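Local coordinates for calmodulin, putative (Toxoplasma gondii, PDB 6TJ6), which probably binds calcium ions through EF-hand motifs and sits here in an assembly with other protein chains, at residues V8-A11 / F12-D16. Sequence-based numbering, arbitrary orientation.
Sequences VREA and FALFD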
loop_
_atom_site.group_PDB
_atom_site.type_symbol
_atom_site.label_atom_id
_atom_site.label_comp_id
_atom_site.label_asym_id
_atom_site.label_seq_id
_atom_site.Cartn_x
_atom_site.Cartn_y
_atom_site.Cartn_z
ATOM N N VAL A 8 -8.476 -7.160 5.474
ATOM C CA VAL A 8 -8.639 -7.956 4.257
ATOM C C VAL A 8 -8.281 -7.133 3.023
ATOM O O VAL A 8 -7.560 -7.599 2.127
ATOM C CB VAL A 8 -10.074 -8.512 4.173
ATOM C CG1 VAL A 8 -10.348 -9.092 2.797
ATOM C CG2 VAL A 8 -10.304 -9.561 5.255
ATOM N N ARG A 9 -8.790 -5.900 2.953
ATOM C CA ARG A 9 -8.483 -5.028 1.824
ATOM C C ARG A 9 -6.990 -4.742 1.740
ATOM O O ARG A 9 -6.398 -4.766 0.648
ATOM C CB ARG A 9 -9.284 -3.727 1.948
ATOM C CG ARG A 9 -9.058 -2.730 0.825
ATOM C CD ARG A 9 -10.077 -1.595 0.869
ATOM N NE ARG A 9 -11.088 -1.719 -0.180
ATOM C CZ ARG A 9 -12.382 -1.918 0.042
ATOM N NH1 ARG A 9 -13.224 -2.019 -0.979
ATOM N NH2 ARG A 9 -12.840 -2.006 1.284
ATOM N N GLU A 10 -6.358 -4.488 2.888
ATOM C CA GLU A 10 -4.919 -4.265 2.904
ATOM C C GLU A 10 -4.160 -5.509 2.463
ATOM O O GLU A 10 -3.149 -5.404 1.765
ATOM C CB GLU A 10 -4.467 -3.835 4.296
ATOM C CG GLU A 10 -3.030 -3.358 4.339
ATOM C CD GLU A 10 -2.525 -3.172 5.749
ATOM O OE1 GLU A 10 -2.429 -4.177 6.485
ATOM O OE2 GLU A 10 -2.232 -2.018 6.124
ATOM N N ALA A 11 -4.624 -6.695 2.864
ATOM C CA ALA A 11 -3.958 -7.921 2.437
ATOM C C ALA A 11 -4.031 -8.086 0.926
ATOM O O ALA A 11 -3.042 -8.472 0.283
ATOM C CB ALA A 11 -4.578 -9.128 3.141
ATOM N N PHE A 12 -5.195 -7.791 0.342
ATOM C CA PHE A 12 -5.304 -7.817 -1.114
ATOM C C PHE A 12 -4.299 -6.862 -1.748
ATOM O O PHE A 12 -3.559 -7.239 -2.666
ATOM C CB PHE A 12 -6.727 -7.472 -1.560
ATOM C CG PHE A 12 -6.977 -7.739 -3.021
ATOM C CD1 PHE A 12 -7.360 -9.000 -3.448
ATOM C CD2 PHE A 12 -6.811 -6.737 -3.967
ATOM C CE1 PHE A 12 -7.580 -9.258 -4.790
ATOM C CE2 PHE A 12 -7.030 -6.986 -5.314
ATOM C CZ PHE A 12 -7.415 -8.250 -5.727
ATOM N N ALA A 13 -4.248 -5.621 -1.256
ATOM C CA ALA A 13 -3.315 -4.645 -1.819
ATOM C C ALA A 13 -1.863 -5.085 -1.658
ATOM O O ALA A 13 -1.028 -4.807 -2.528
ATOM C CB ALA A 13 -3.530 -3.278 -1.173
ATOM N N LEU A 14 -1.546 -5.783 -0.567
ATOM C CA LEU A 14 -0.163 -6.144 -0.278
ATOM C C LEU A 14 0.299 -7.350 -1.078
ATOM O O LEU A 14 1.492 -7.455 -1.386
ATOM C CB LEU A 14 0.015 -6.422 1.216
ATOM C CG LEU A 14 -0.095 -5.221 2.158
ATOM C CD1 LEU A 14 -0.070 -5.666 3.613
ATOM C CD2 LEU A 14 1.009 -4.222 1.877
ATOM N N PHE A 15 -0.603 -8.269 -1.418
ATOM C CA PHE A 15 -0.194 -9.464 -2.144
ATOM C C PHE A 15 -0.522 -9.417 -3.632
ATOM O O PHE A 15 -0.262 -10.396 -4.342
ATOM C CB PHE A 15 -0.805 -10.706 -1.494
ATOM C CG PHE A 15 -0.095 -11.120 -0.239
ATOM C CD1 PHE A 15 1.030 -11.922 -0.301
ATOM C CD2 PHE A 15 -0.529 -10.679 0.999
ATOM C CE1 PHE A 15 1.699 -12.294 0.851
ATOM C CE2 PHE A 15 0.137 -11.049 2.152
ATOM C CZ PHE A 15 1.251 -11.858 2.077
ATOM N N ASP A 16 -1.067 -8.302 -4.124
ATOM C CA ASP A 16 -1.207 -8.057 -5.559
ATOM C C ASP A 16 0.135 -7.518 -6.056
ATOM O O ASP A 16 0.329 -6.318 -6.272
ATOM C CB ASP A 16 -2.356 -7.087 -5.823
ATOM C CG ASP A 16 -2.466 -6.684 -7.280
ATOM O OD1 ASP A 16 -1.938 -7.401 -8.155
ATOM O OD2 ASP A 16 -3.083 -5.628 -7.545
#
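The ring of Phe15 meets Ala11 at its edge: the carbonyl O of Ala11 lies in the ring plane, 3.4 Å from CD2 of Phe15, where the slightly positive ring hydrogens suit an oxygen. A chi1 of -77° sets CG of Phe15 opposite its own carbonyl carbon and beside its backbone N, the same N that donates to Ala11 O over 3.0 Å. A ring of another protein chain stands edge-to-face with Phe15, whose large apolar side chain also touches Leu30, Ala31 and Ser34 of helix 26-34, where the small Ala11 lets the chain lie close to Ser34, while Val8 rests on Trp53, Phe56 and Met60 of helix 53-64.

Four successive i to i+4 bonds carry the helix through about two turns. Those from Phe12 N to Val8 O and from Ala13 N to Arg9 O are nearly straight, both with an N-H...O angle of 165°. Toward the C-terminal end the bonds bend: Leu14 N reaches Glu10 O at 139°, and Ala11 O, held mainly by Phe15 N, also takes a weak i to i+3 bond from Leu14 N.

Outside the backbone, the extended Glu10 chain crosses Leu14 at a slant, its CG 3.8 Å from Leu14 CD1. The aliphatic part of Glu10 thereby packs on leucine, while its OE2 reaches beyond this helix to a salt bridge with a basic side chain of another protein chain; Phe12, with CG anti to its N, sends its ring away from the Glu10-Leu14 pair, onto Ile23 of strand 22-24.

Asp16, first to leave helical geometry, accepts hydrogen bonds from the backbone N atoms of Asp20 and Gly21. With Asp18, Asp20 and Glu22 it belongs to a known calcium site, with no calcium bound to this chain here, making helix 7-15 the entering helix of an EF-hand.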